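Long-range contacts in aromatic-L-amino-acid decarboxylase (Catharanthus roseus, PDB 6EEW), which catalyses the pyridoxal 5'-phosphate-dependent decarboxylation of L-tryptophan to tryptamine and of L-5-hydroxytryptophan to serotonin: residues Asn44-Pro49 with Ser94-Ala99; Trp142-Leu147 with Cys329-Gln334; Ile284-Ala289 with Asp311-Ser316. All blocks are in the same frame, centred on the assembly; numbering follows the deposited sequence.

The three contacts show how a fold type I pyridoxal-phosphate enzyme combines one central sheet with joints at its periphery. Contact 1 comes first along the chain and closes before contact 2 opens; contact 3 is nested inside the loop that contact 2 closes. Contacts 2 and 3 lie about 10 Å apart between centres and share the mixed seven-stranded sheet, where strands 328-332 and 312-315 are neighbours, joined by probable hydrogen bonds such as Cys329 N to Leu315 O at 2.8 Å. Contact 1 joins two loops, its centre about 34 Å from that of contact 2 and about 31 Å from that of contact 3. Contact 3 runs on to the cofactor site.

Contact 1 of 3, residues Asn44-Pro49 with Ser94-Ala99; sequences NVETYP and SPNFYA
Glu46 stretches its CG away from its own N (chi1 180°) and, its chain extended, runs across the ring of Pro95 at about a right angle, while Val45 turns CG2 anti to its own N and sets that methyl against Ser94. The pyrrolidine meets the acid mainly through CG: Glu46 CB lies 3.7 Å from Pro95 CG, and the carboxylate oxygen OE1 is just as near to that carbon. Midway along the stem, Glu46 CG comes within 3.8 Å of Asn96 ND2, with the carboxylate and amide planes almost perpendicular, 89° apart. Val45 completes the patch with both methyls: CG2 is 3.9 Å from Ser94 CA, and CG1 reaches toward Pro95 CD at 4.2 Å.

No hydrogen bond links the two segments, yet the second one arrives in a fixed shape. Ser94 to Phe97 form a type I beta turn, and Ser94 OG accepts from Asn96 N at 3.1 Å, a nearly straight bond of 167° that makes an ST turn and presents the proline ring to Glu46. The acid finds its polar partners in the C-terminal helix 479-496: Glu46 OE2 forms a salt bridge with Arg484, and OE1 is hydrogen-bonded to His481, whose side chain also touches Pro95 and Asn96.

The contact therefore joins the loop that follows helix 24-44 to the turn ahead of helix 107-119. Its chemistry divides Glu46 in two: the aliphatic stem packs on proline, while the carboxylate pairs with the C-terminal helix, so that three distant parts of the chain meet at one residue.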
ATOM      1  N   ASN A  44       6.032 -28.589   2.648  1.00 64.32           N
ATOM      2  CA  ASN A  44       7.279 -28.945   3.318  1.00 63.59           C
ATOM      3  C   ASN A  44       7.747 -27.950   4.376  1.00 62.30           C
ATOM      4  O   ASN A  44       8.773 -28.203   5.022  1.00 67.20           O
ATOM      5  CB  ASN A  44       8.384 -29.148   2.275  1.00 61.94           C
ATOM      6  CG  ASN A  44       8.131 -30.364   1.374  1.00 62.00           C
ATOM      7  OD1 ASN A  44       7.690 -31.422   1.831  1.00 61.08           O
ATOM      8  ND2 ASN A  44       8.409 -30.205   0.083  1.00 60.72           N
ATOM      9  N   VAL A  45       7.063 -26.818   4.557  1.00 57.51           N
ATOM     10  CA  VAL A  45       7.618 -25.752   5.396  1.00 62.15           C
ATOM     11  C   VAL A  45       7.798 -26.195   6.843  1.00 66.62           C
ATOM     12  O   VAL A  45       8.736 -25.747   7.519  1.00 69.49           O
ATOM     13  CB  VAL A  45       6.735 -24.488   5.325  1.00 52.69           C
ATOM     14  CG1 VAL A  45       5.320 -24.805   5.794  1.00 48.91           C
ATOM     15  CG2 VAL A  45       7.354 -23.361   6.138  1.00 48.10           C
ATOM     16  N   GLU A  46       6.901 -27.046   7.358  1.00 64.26           N
ATOM     17  CA  GLU A  46       7.065 -27.528   8.726  1.00 64.96           C
ATOM     18  C   GLU A  46       8.433 -28.150   8.931  1.00 65.67           C
ATOM     19  O   GLU A  46       8.914 -28.226  10.066  1.00 70.17           O
ATOM     20  CB  GLU A  46       5.977 -28.550   9.066  1.00 70.84           C
ATOM     21  CG  GLU A  46       6.081 -29.111  10.476  1.00 78.47           C
ATOM     22  CD  GLU A  46       4.902 -29.999  10.850  1.00 84.14           C
ATOM     23  OE1 GLU A  46       3.913 -30.044  10.086  1.00 86.38           O
ATOM     24  OE2 GLU A  46       4.962 -30.656  11.911  1.00 85.85           O
ATOM     25  N   THR A  47       9.080 -28.562   7.844  1.00 65.01           N
ATOM     26  CA  THR A  47      10.394 -29.179   7.894  1.00 68.90           C
ATOM     27  C   THR A  47      11.507 -28.159   8.091  1.00 71.59           C
ATOM     28  O   THR A  47      12.551 -28.494   8.661  1.00 73.31           O
ATOM     29  CB  THR A  47      10.627 -29.966   6.604  1.00 69.55           C
ATOM     30  OG1 THR A  47       9.952 -31.232   6.684  1.00 63.77           O
ATOM     31  CG2 THR A  47      12.115 -30.154   6.335  1.00 70.24           C
ATOM     32  N   TYR A  48      11.319 -26.932   7.624  1.00 69.69           N
ATOM     33  CA  TYR A  48      12.387 -25.959   7.719  1.00 65.56           C
ATOM     34  C   TYR A  48      12.450 -25.390   9.133  1.00 66.19           C
ATOM     35  O   TYR A  48      11.450 -25.385   9.851  1.00 68.57           O
ATOM     36  CB  TYR A  48      12.171 -24.818   6.727  1.00 67.77           C
ATOM     37  CG  TYR A  48      11.849 -25.243   5.308  1.00 72.67           C
ATOM     38  CD1 TYR A  48      12.299 -26.452   4.797  1.00 76.93           C
ATOM     39  CD2 TYR A  48      11.119 -24.412   4.469  1.00 72.56           C
ATOM     40  CE1 TYR A  48      12.000 -26.832   3.498  1.00 77.00           C
ATOM     41  CE2 TYR A  48      10.820 -24.781   3.174  1.00 70.10           C
ATOM     42  CZ  TYR A  48      11.263 -25.991   2.692  1.00 73.31           C
ATOM     43  OH  TYR A  48      10.968 -26.360   1.398  1.00 73.01           O
ATOM     44  N   PRO A  49      13.615 -24.917   9.566  1.00 66.93           N
ATOM     45  CA  PRO A  49      13.654 -24.153  10.817  1.00 62.71           C
ATOM     46  C   PRO A  49      12.762 -22.930  10.692  1.00 59.48           C
ATOM     47  O   PRO A  49      12.776 -22.233   9.673  1.00 60.85           O
ATOM     48  CB  PRO A  49      15.134 -23.772  10.960  1.00 62.43           C
ATOM     49  CG  PRO A  49      15.699 -23.887   9.570  1.00 64.13           C
ATOM     50  CD  PRO A  49      14.927 -24.976   8.897  1.00 66.38           C
ATOM     51  N   SER A  94       4.860 -21.368   8.608  1.00 49.56           N
ATOM     52  CA  SER A  94       5.074 -22.644   9.267  1.00 53.20           C
ATOM     53  C   SER A  94       3.975 -22.884  10.298  1.00 59.11           C
ATOM     54  O   SER A  94       3.544 -21.945  10.975  1.00 59.79           O
ATOM     55  CB  SER A  94       6.441 -22.687   9.945  1.00 61.42           C
ATOM     56  OG  SER A  94       6.607 -23.902  10.661  1.00 71.37           O
ATOM     57  N   PRO A  95       3.504 -24.127  10.449  1.00 61.54           N
ATOM     58  CA  PRO A  95       2.591 -24.428  11.560  1.00 50.92           C
ATOM     59  C   PRO A  95       3.215 -24.201  12.926  1.00 54.78           C
ATOM     60  O   PRO A  95       2.491 -24.217  13.931  1.00 57.96           O
ATOM     61  CB  PRO A  95       2.241 -25.902  11.339  1.00 49.22           C
ATOM     62  CG  PRO A  95       3.388 -26.453  10.609  1.00 52.79           C
ATOM     63  CD  PRO A  95       3.851 -25.339   9.689  1.00 60.86           C
ATOM     64  N   ASN A  96       4.525 -23.981  13.006  1.00 56.30           N
ATOM     65  CA  ASN A  96       5.191 -23.778  14.282  1.00 55.68           C
ATOM     66  C   ASN A  96       5.607 -22.330  14.491  1.00 52.40           C
ATOM     67  O   ASN A  96       6.419 -22.040  15.373  1.00 55.11           O
ATOM     68  CB  ASN A  96       6.387 -24.717  14.397  1.00 65.15           C
ATOM     69  CG  ASN A  96       5.969 -26.180  14.405  1.00 69.83           C
ATOM     70  OD1 ASN A  96       5.012 -26.564  15.089  1.00 71.48           O
ATOM     71  ND2 ASN A  96       6.673 -27.001  13.633  1.00 70.09           N
ATOM     72  N   PHE A  97       5.050 -21.417  13.707  1.00 50.32           N
ATOM     73  CA  PHE A  97       5.257 -19.987  13.893  1.00 51.70           C
ATOM     74  C   PHE A  97       4.173 -19.443  14.812  1.00 47.12           C
ATOM     75  O   PHE A  97       2.999 -19.429  14.438  1.00 51.11           O
ATOM     76  CB  PHE A  97       5.232 -19.266  12.544  1.00 59.10           C
ATOM     77  CG  PHE A  97       5.358 -17.770  12.647  1.00 56.36           C
ATOM     78  CD1 PHE A  97       4.248 -16.987  12.937  1.00 55.30           C
ATOM     79  CD2 PHE A  97       6.563 -17.145  12.442  1.00 52.99           C
ATOM     80  CE1 PHE A  97       4.355 -15.612  13.024  1.00 49.58           C
ATOM     81  CE2 PHE A  97       6.667 -15.778  12.537  1.00 53.49           C
ATOM     82  CZ  PHE A  97       5.565 -15.015  12.832  1.00 51.00           C
ATOM     83  N   TYR A  98       4.577 -18.944  15.989  1.00 46.23           N
ATOM     84  CA  TYR A  98       3.642 -18.408  16.978  1.00 50.47           C
ATOM     85  C   TYR A  98       4.021 -16.998  17.409  1.00 56.21           C
ATOM     86  O   TYR A  98       3.606 -16.551  18.484  1.00 50.94           O
ATOM     87  CB  TYR A  98       3.564 -19.302  18.223  1.00 46.84           C
ATOM     88  CG  TYR A  98       3.304 -20.755  17.923  1.00 51.07           C
ATOM     89  CD1 TYR A  98       2.023 -21.213  17.661  1.00 51.14           C
ATOM     90  CD2 TYR A  98       4.340 -21.671  17.909  1.00 55.51           C
ATOM     91  CE1 TYR A  98       1.789 -22.543  17.371  1.00 54.28           C
ATOM     92  CE2 TYR A  98       4.112 -23.001  17.626  1.00 57.17           C
ATOM     93  CZ  TYR A  98       2.837 -23.431  17.361  1.00 56.80           C
ATOM     94  OH  TYR A  98       2.611 -24.756  17.080  1.00 63.20           O
ATOM     95  N   ALA A  99       4.808 -16.296  16.600  1.00 59.26           N
ATOM     96  CA  ALA A  99       5.312 -14.977  16.944  1.00 49.78           C
ATOM     97  C   ALA A  99       4.309 -13.884  16.582  1.00 40.89           C
ATOM     98  O   ALA A  99       3.368 -14.090  15.813  1.00 41.11           O
ATOM     99  CB  ALA A  99       6.635 -14.729  16.225  1.00 54.17           C
TER

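Contact 2 of 3, residues Trp142-Leu147 with Cys329-Gln334; sequences WLAQIL and CLWVKQ
This is an apolar helix-on-sheet contact, in which the C-terminal end of helix 130-146 lies over strand 328-332 of the central mixed sheet; the short axes run 10.6 Å apart and cross at -79°. The helix passes almost square to the strand, and the large Trp331 spans the gap, meeting Leu143 and Ala144 on the helix and Leu147 just past its end. Leu143 CB sits at the edge of the indole, in its plane, 3.8 Å from CZ2. Ala144 CB approaches the pyrrole end obliquely, 3.4 Å from Trp331 NE1, and Leu147 CD1 comes in obliquely at the benzo end, 3.5 Å from CH2. With CG anti to the carbonyl carbon (chi1 -67°), the indole is directed at the helix. Beside it Leu143 extends CD2 to Cys329 SG, 3.9 Å away, a second apolar touch one strand repeat back.

The indole nitrogen is not left idle: NE1 is hydrogen-bonded to the carbonyl oxygen of Met140, one helical turn before Ala144. An alanine in place of Trp331 would probably open a gap between helix and sheet and leave the Met140 carbonyl without this donor. On its far flank the same helix end carries Trp142 and Gln145, which bond to the second subunit. The chemistry is thus that of a hydrophobic interface with one polar tether, joining the sheet to a helix that also faces the dimer partner.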
ATOM      1  N   TRP A 142     -21.119  -6.091   2.929  1.00 43.77           N
ATOM      2  CA  TRP A 142     -21.196  -7.472   3.409  1.00 40.86           C
ATOM      3  C   TRP A 142     -20.510  -7.620   4.749  1.00 41.72           C
ATOM      4  O   TRP A 142     -21.088  -8.114   5.724  1.00 44.59           O
ATOM      5  CB  TRP A 142     -20.516  -8.424   2.427  1.00 31.45           C
ATOM      6  CG  TRP A 142     -21.349  -8.848   1.305  1.00 33.89           C
ATOM      7  CD1 TRP A 142     -22.468  -8.243   0.849  1.00 31.06           C
ATOM      8  CD2 TRP A 142     -21.118  -9.974   0.461  1.00 29.75           C
ATOM      9  NE1 TRP A 142     -22.969  -8.928  -0.240  1.00 32.89           N
ATOM     10  CE2 TRP A 142     -22.158 -10.002  -0.491  1.00 35.13           C
ATOM     11  CE3 TRP A 142     -20.143 -10.974   0.430  1.00 32.98           C
ATOM     12  CZ2 TRP A 142     -22.252 -10.989  -1.469  1.00 32.15           C
ATOM     13  CZ3 TRP A 142     -20.231 -11.960  -0.543  1.00 34.36           C
ATOM     14  CH2 TRP A 142     -21.284 -11.963  -1.479  1.00 33.10           C
ATOM     15  N   LEU A 143     -19.244  -7.218   4.796  1.00 38.17           N
ATOM     16  CA  LEU A 143     -18.469  -7.398   6.009  1.00 44.73           C
ATOM     17  C   LEU A 143     -19.060  -6.591   7.149  1.00 47.17           C
ATOM     18  O   LEU A 143     -19.161  -7.081   8.278  1.00 48.30           O
ATOM     19  CB  LEU A 143     -17.025  -7.026   5.738  1.00 44.44           C
ATOM     20  CG  LEU A 143     -15.966  -7.864   6.424  1.00 53.63           C
ATOM     21  CD1 LEU A 143     -16.331  -9.309   6.324  1.00 55.88           C
ATOM     22  CD2 LEU A 143     -14.642  -7.603   5.701  1.00 61.57           C
ATOM     23  N   ALA A 144     -19.506  -5.367   6.859  1.00 50.22           N
ATOM     24  CA  ALA A 144     -20.124  -4.550   7.890  1.00 41.03           C
ATOM     25  C   ALA A 144     -21.319  -5.266   8.506  1.00 49.83           C
ATOM     26  O   ALA A 144     -21.523  -5.209   9.727  1.00 38.72           O
ATOM     27  CB  ALA A 144     -20.546  -3.208   7.298  1.00 36.63           C
ATOM     28  N   GLN A 145     -22.131  -5.926   7.671  1.00 58.11           N
ATOM     29  CA  GLN A 145     -23.286  -6.656   8.184  1.00 52.31           C
ATOM     30  C   GLN A 145     -22.867  -7.874   9.000  1.00 54.32           C
ATOM     31  O   GLN A 145     -23.480  -8.177  10.034  1.00 50.51           O
ATOM     32  CB  GLN A 145     -24.189  -7.103   7.039  1.00 53.10           C
ATOM     33  CG  GLN A 145     -24.797  -5.988   6.234  1.00 53.09           C
ATOM     34  CD  GLN A 145     -25.511  -6.535   5.013  1.00 56.35           C
ATOM     35  OE1 GLN A 145     -26.595  -7.092   5.130  1.00 63.30           O
ATOM     36  NE2 GLN A 145     -24.882  -6.429   3.847  1.00 47.65           N
ATOM     37  N   ILE A 146     -21.851  -8.612   8.542  1.00 49.29           N
ATOM     38  CA  ILE A 146     -21.391  -9.732   9.358  1.00 47.26           C
ATOM     39  C   ILE A 146     -20.955  -9.213  10.719  1.00 52.82           C
ATOM     40  O   ILE A 146     -21.286  -9.789  11.761  1.00 50.60           O
ATOM     41  CB  ILE A 146     -20.260 -10.504   8.650  1.00 43.61           C
ATOM     42  CG1 ILE A 146     -20.776 -11.205   7.392  1.00 41.32           C
ATOM     43  CG2 ILE A 146     -19.685 -11.568   9.553  1.00 43.37           C
ATOM     44  CD1 ILE A 146     -19.682 -11.422   6.362  1.00 38.02           C
ATOM     45  N   LEU A 147     -20.244  -8.088  10.735  1.00 54.59           N
ATOM     46  CA  LEU A 147     -19.863  -7.488  12.003  1.00 45.29           C
ATOM     47  C   LEU A 147     -21.040  -6.869  12.722  1.00 43.22           C
ATOM     48  O   LEU A 147     -20.853  -6.360  13.833  1.00 46.13           O
ATOM     49  CB  LEU A 147     -18.778  -6.433  11.777  1.00 40.30           C
ATOM     50  CG  LEU A 147     -17.465  -6.972  11.189  1.00 39.90           C
ATOM     51  CD1 LEU A 147     -16.532  -5.833  10.719  1.00 33.01           C
ATOM     52  CD2 LEU A 147     -16.774  -7.907  12.174  1.00 51.30           C
ATOM     53  N   CYS A 329      -9.400  -3.243   6.361  1.00 36.72           N
ATOM     54  CA  CYS A 329     -10.707  -2.652   6.123  1.00 40.08           C
ATOM     55  C   CYS A 329     -10.916  -1.490   7.068  1.00 44.36           C
ATOM     56  O   CYS A 329     -10.631  -1.599   8.269  1.00 46.18           O
ATOM     57  CB  CYS A 329     -11.831  -3.670   6.319  1.00 44.64           C
ATOM     58  SG  CYS A 329     -11.721  -5.095   5.266  1.00 50.59           S
ATOM     59  N   LEU A 330     -11.441  -0.393   6.528  1.00 43.97           N
ATOM     60  CA  LEU A 330     -11.701   0.818   7.287  1.00 41.64           C
ATOM     61  C   LEU A 330     -13.124   1.255   7.001  1.00 43.44           C
ATOM     62  O   LEU A 330     -13.531   1.324   5.835  1.00 35.13           O
ATOM     63  CB  LEU A 330     -10.738   1.929   6.910  1.00 44.77           C
ATOM     64  CG  LEU A 330     -11.002   3.334   7.447  1.00 42.94           C
ATOM     65  CD1 LEU A 330     -10.695   3.412   8.938  1.00 33.76           C
ATOM     66  CD2 LEU A 330     -10.168   4.321   6.652  1.00 46.08           C
ATOM     67  N   TRP A 331     -13.905   1.426   8.056  1.00 42.48           N
ATOM     68  CA  TRP A 331     -15.234   1.993   7.970  1.00 40.39           C
ATOM     69  C   TRP A 331     -15.264   3.357   8.646  1.00 37.79           C
ATOM     70  O   TRP A 331     -14.622   3.573   9.688  1.00 39.85           O
ATOM     71  CB  TRP A 331     -16.266   1.081   8.620  1.00 46.38           C
ATOM     72  CG  TRP A 331     -16.524  -0.226   7.943  1.00 41.02           C
ATOM     73  CD1 TRP A 331     -17.502  -0.514   7.028  1.00 45.92           C
ATOM     74  CD2 TRP A 331     -15.827  -1.446   8.180  1.00 39.29           C
ATOM     75  NE1 TRP A 331     -17.451  -1.852   6.685  1.00 40.42           N
ATOM     76  CE2 TRP A 331     -16.427  -2.440   7.380  1.00 36.37           C
ATOM     77  CE3 TRP A 331     -14.749  -1.795   8.998  1.00 36.46           C
ATOM     78  CZ2 TRP A 331     -15.976  -3.746   7.363  1.00 36.02           C
ATOM     79  CZ3 TRP A 331     -14.294  -3.087   8.970  1.00 42.69           C
ATOM     80  CH2 TRP A 331     -14.905  -4.054   8.154  1.00 42.76           C
ATOM     81  N   VAL A 332     -16.053   4.258   8.072  1.00 38.56           N
ATOM     82  CA  VAL A 332     -16.184   5.618   8.565  1.00 46.41           C
ATOM     83  C   VAL A 332     -17.656   5.988   8.555  1.00 52.51           C
ATOM     84  O   VAL A 332     -18.370   5.734   7.573  1.00 53.90           O
ATOM     85  CB  VAL A 332     -15.352   6.616   7.743  1.00 46.89           C
ATOM     86  CG1 VAL A 332     -15.580   8.006   8.250  1.00 48.68           C
ATOM     87  CG2 VAL A 332     -13.896   6.260   7.869  1.00 43.12           C
ATOM     88  N   LYS A 333     -18.105   6.581   9.659  1.00 47.97           N
ATOM     89  CA  LYS A 333     -19.510   6.916   9.820  1.00 55.47           C
ATOM     90  C   LYS A 333     -19.872   8.162   9.027  1.00 54.87           C
ATOM     91  O   LYS A 333     -21.019   8.293   8.575  1.00 61.57           O
ATOM     92  CB  LYS A 333     -19.826   7.094  11.307  1.00 54.05           C
ATOM     93  CG  LYS A 333     -21.303   7.174  11.638  1.00 57.60           C
ATOM     94  CD  LYS A 333     -21.515   7.061  13.141  1.00 53.29           C
ATOM     95  CE  LYS A 333     -20.867   8.215  13.875  1.00 47.97           C
ATOM     96  NZ  LYS A 333     -20.970   8.034  15.349  1.00 58.43           N
ATOM     97  N   GLN A 334     -18.921   9.086   8.852  1.00 45.90           N
ATOM     98  CA  GLN A 334     -19.134  10.297   8.065  1.00 44.42           C
ATOM     99  C   GLN A 334     -18.067  10.379   6.974  1.00 40.81           C
ATOM    100  O   GLN A 334     -17.046  11.070   7.131  1.00 40.97           O
ATOM    101  CB  GLN A 334     -19.130  11.531   8.958  1.00 49.76           C
ATOM    102  CG  GLN A 334     -20.359  11.619   9.839  1.00 61.10           C
ATOM    103  CD  GLN A 334     -20.410  12.913  10.621  1.00 70.75           C
ATOM    104  OE1 GLN A 334     -19.717  13.071  11.628  1.00 75.63           O
ATOM    105  NE2 GLN A 334     -21.240  13.849  10.164  1.00 71.99           N
TER

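Contact 3 of 3, residues Ile284-Ala289 with Asp311-Ser316; sequences IHVDAA and DSLSLS
His285 and the two serines on the neighbouring strand, Ser312 and Ser314, set the pattern of this parallel strand pair. The imidazole stands on the sheet face that carries both hydroxyls, where a chi1 of 171° swings it away from its own N and toward strand 312-315. Ser312 OG lies in the ring plane at its edge, 2.6 Å from His285 ND1, and Ser314 OG is 3.0 Å from His285 NE2, so each ring nitrogen has a hydroxyl partner and the ring's rotation is fixed. On the reverse face, Val286 CG1 packs obliquely against Leu313 CD1 at 3.7 Å.

Backbone bonds alternate along the pair, as between Val286 N and Ser312 O (2.8 Å) and between Ser314 N and Val286 O, the latter nearly along the C=O axis at 176°. Ile284 O accepts from both Asp311 N and Ser312 N.

Toward the active site, a water joins the two strands: it donates to Asp287 OD1 at 2.7 Å and is also hydrogen-bonded to Ser314 OG at 2.6 Å. Asp287 OD2 lies close to N1 of the pyridoxal phosphate on Lys319, the position of the aspartate that pairs with the pyridine nitrogen in this fold family. The strands belong to a beta-alpha-beta unit with helix 298-301. The chemistry implies a chain of buried polar groups, from His285 through Ser314 and the water to Asp287, that probably steadies the carboxylate beside the cofactor.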
ATOM      1  N   ILE A 284     -13.291   9.272  17.787  1.00 45.59           N
ATOM      2  CA  ILE A 284     -12.830   7.993  18.304  1.00 46.71           C
ATOM      3  C   ILE A 284     -12.719   6.997  17.161  1.00 43.53           C
ATOM      4  O   ILE A 284     -13.680   6.767  16.408  1.00 45.52           O
ATOM      5  CB  ILE A 284     -13.732   7.472  19.436  1.00 49.23           C
ATOM      6  CG1 ILE A 284     -13.191   6.133  19.950  1.00 50.37           C
ATOM      7  CG2 ILE A 284     -15.199   7.422  19.003  1.00 49.38           C
ATOM      8  CD1 ILE A 284     -13.884   5.656  21.200  1.00 50.22           C
ATOM      9  N   HIS A 285     -11.535   6.411  17.035  1.00 40.49           N
ATOM     10  CA  HIS A 285     -11.269   5.381  16.051  1.00 51.36           C
ATOM     11  C   HIS A 285     -10.931   4.112  16.804  1.00 58.64           C
ATOM     12  O   HIS A 285     -10.118   4.135  17.737  1.00 64.58           O
ATOM     13  CB  HIS A 285     -10.113   5.761  15.109  1.00 41.92           C
ATOM     14  CG  HIS A 285      -9.687   4.637  14.221  1.00 38.24           C
ATOM     15  ND1 HIS A 285     -10.270   4.393  12.996  1.00 38.92           N
ATOM     16  CD2 HIS A 285      -8.779   3.647  14.411  1.00 37.88           C
ATOM     17  CE1 HIS A 285      -9.727   3.309  12.461  1.00 39.27           C
ATOM     18  NE2 HIS A 285      -8.818   2.841  13.299  1.00 37.36           N
ATOM     19  N   VAL A 286     -11.556   3.015  16.407  1.00 55.98           N
ATOM     20  CA  VAL A 286     -11.306   1.718  17.009  1.00 49.74           C
ATOM     21  C   VAL A 286     -10.367   0.959  16.084  1.00 49.27           C
ATOM     22  O   VAL A 286     -10.724   0.624  14.943  1.00 40.59           O
ATOM     23  CB  VAL A 286     -12.607   0.957  17.273  1.00 45.74           C
ATOM     24  CG1 VAL A 286     -12.302  -0.443  17.731  1.00 43.70           C
ATOM     25  CG2 VAL A 286     -13.413   1.706  18.339  1.00 43.51           C
ATOM     26  N   ASP A 287      -9.151   0.724  16.586  1.00 43.64           N
ATOM     27  CA  ASP A 287      -8.161  -0.114  15.912  1.00 42.90           C
ATOM     28  C   ASP A 287      -8.424  -1.553  16.337  1.00 40.57           C
ATOM     29  O   ASP A 287      -8.114  -1.948  17.464  1.00 43.32           O
ATOM     30  CB  ASP A 287      -6.740   0.310  16.267  1.00 46.13           C
ATOM     31  CG  ASP A 287      -5.686  -0.621  15.665  1.00 49.20           C
ATOM     32  OD1 ASP A 287      -6.015  -1.385  14.723  1.00 46.68           O
ATOM     33  OD2 ASP A 287      -4.521  -0.586  16.118  1.00 45.12           O
ATOM     34  N   ALA A 288      -9.025  -2.330  15.440  1.00 42.51           N
ATOM     35  CA  ALA A 288      -9.232  -3.744  15.696  1.00 44.35           C
ATOM     36  C   ALA A 288      -8.465  -4.555  14.669  1.00 50.04           C
ATOM     37  O   ALA A 288      -9.037  -5.436  14.018  1.00 59.16           O
ATOM     38  CB  ALA A 288     -10.722  -4.091  15.672  1.00 42.97           C
ATOM     39  N   ALA A 289      -7.178  -4.241  14.491  1.00 43.64           N
ATOM     40  CA  ALA A 289      -6.402  -4.923  13.462  1.00 44.52           C
ATOM     41  C   ALA A 289      -6.518  -6.436  13.601  1.00 46.26           C
ATOM     42  O   ALA A 289      -6.898  -7.133  12.654  1.00 41.78           O
ATOM     43  CB  ALA A 289      -4.939  -4.503  13.534  1.00 48.36           C
ATOM     44  N   ASP A 311     -16.504   6.844  15.720  1.00 47.35           N
ATOM     45  CA  ASP A 311     -16.279   7.570  14.481  1.00 45.53           C
ATOM     46  C   ASP A 311     -15.719   6.673  13.390  1.00 49.65           C
ATOM     47  O   ASP A 311     -16.227   6.675  12.266  1.00 49.20           O
ATOM     48  CB  ASP A 311     -15.327   8.728  14.731  1.00 52.21           C
ATOM     49  CG  ASP A 311     -15.902   9.736  15.663  1.00 56.77           C
ATOM     50  OD1 ASP A 311     -16.875  10.424  15.280  1.00 57.09           O
ATOM     51  OD2 ASP A 311     -15.378   9.830  16.789  1.00 63.98           O
ATOM     52  N   SER A 312     -14.740   5.832  13.708  1.00 51.52           N
ATOM     53  CA  SER A 312     -14.234   4.960  12.656  1.00 43.67           C
ATOM     54  C   SER A 312     -13.786   3.645  13.257  1.00 43.80           C
ATOM     55  O   SER A 312     -13.571   3.533  14.468  1.00 39.98           O
ATOM     56  CB  SER A 312     -13.093   5.614  11.851  1.00 39.09           C
ATOM     57  OG  SER A 312     -12.090   6.234  12.661  1.00 36.81           O
ATOM     58  N   LEU A 313     -13.686   2.634  12.391  1.00 41.20           N
ATOM     59  CA  LEU A 313     -13.285   1.300  12.817  1.00 41.09           C
ATOM     60  C   LEU A 313     -12.405   0.664  11.753  1.00 46.69           C
ATOM     61  O   LEU A 313     -12.630   0.861  10.556  1.00 50.74           O
ATOM     62  CB  LEU A 313     -14.511   0.414  13.095  1.00 44.07           C
ATOM     63  CG  LEU A 313     -14.257  -1.091  13.099  1.00 45.27           C
ATOM     64  CD1 LEU A 313     -13.543  -1.503  14.387  1.00 41.15           C
ATOM     65  CD2 LEU A 313     -15.574  -1.827  12.936  1.00 40.54           C
ATOM     66  N   SER A 314     -11.385  -0.077  12.182  1.00 42.48           N
ATOM     67  CA  SER A 314     -10.564  -0.809  11.229  1.00 42.35           C
ATOM     68  C   SER A 314     -10.264  -2.220  11.729  1.00 43.61           C
ATOM     69  O   SER A 314     -10.189  -2.483  12.935  1.00 39.28           O
ATOM     70  CB  SER A 314      -9.263  -0.043  10.911  1.00 46.46           C
ATOM     71  OG  SER A 314      -8.427   0.109  12.045  1.00 50.90           O
ATOM     72  N   LEU A 315     -10.113  -3.132  10.772  1.00 44.78           N
ATOM     73  CA  LEU A 315      -9.644  -4.484  11.062  1.00 48.33           C
ATOM     74  C   LEU A 315      -8.857  -4.990   9.868  1.00 46.43           C
ATOM     75  O   LEU A 315      -9.147  -4.618   8.739  1.00 34.50           O
ATOM     76  CB  LEU A 315     -10.806  -5.439  11.381  1.00 43.49           C
ATOM     77  CG  LEU A 315     -11.857  -5.946  10.389  1.00 44.71           C
ATOM     78  CD1 LEU A 315     -11.416  -7.196   9.603  1.00 32.04           C
ATOM     79  CD2 LEU A 315     -13.134  -6.249  11.172  1.00 50.28           C
ATOM     80  N   SER A 316      -7.876  -5.856  10.119  1.00 48.74           N
ATOM     81  CA  SER A 316      -7.016  -6.357   9.052  1.00 36.01           C
ATOM     82  C   SER A 316      -7.296  -7.821   8.722  1.00 36.71           C
ATOM     83  O   SER A 316      -6.778  -8.722   9.399  1.00 33.35           O
ATOM     84  CB  SER A 316      -5.543  -6.180   9.429  1.00 40.56           C
ATOM     85  OG  SER A 316      -5.144  -4.825   9.293  1.00 42.23           O
TER
HETATM   86  O   HOH W   1      -6.854  -1.892  12.216  1.00 42.29           O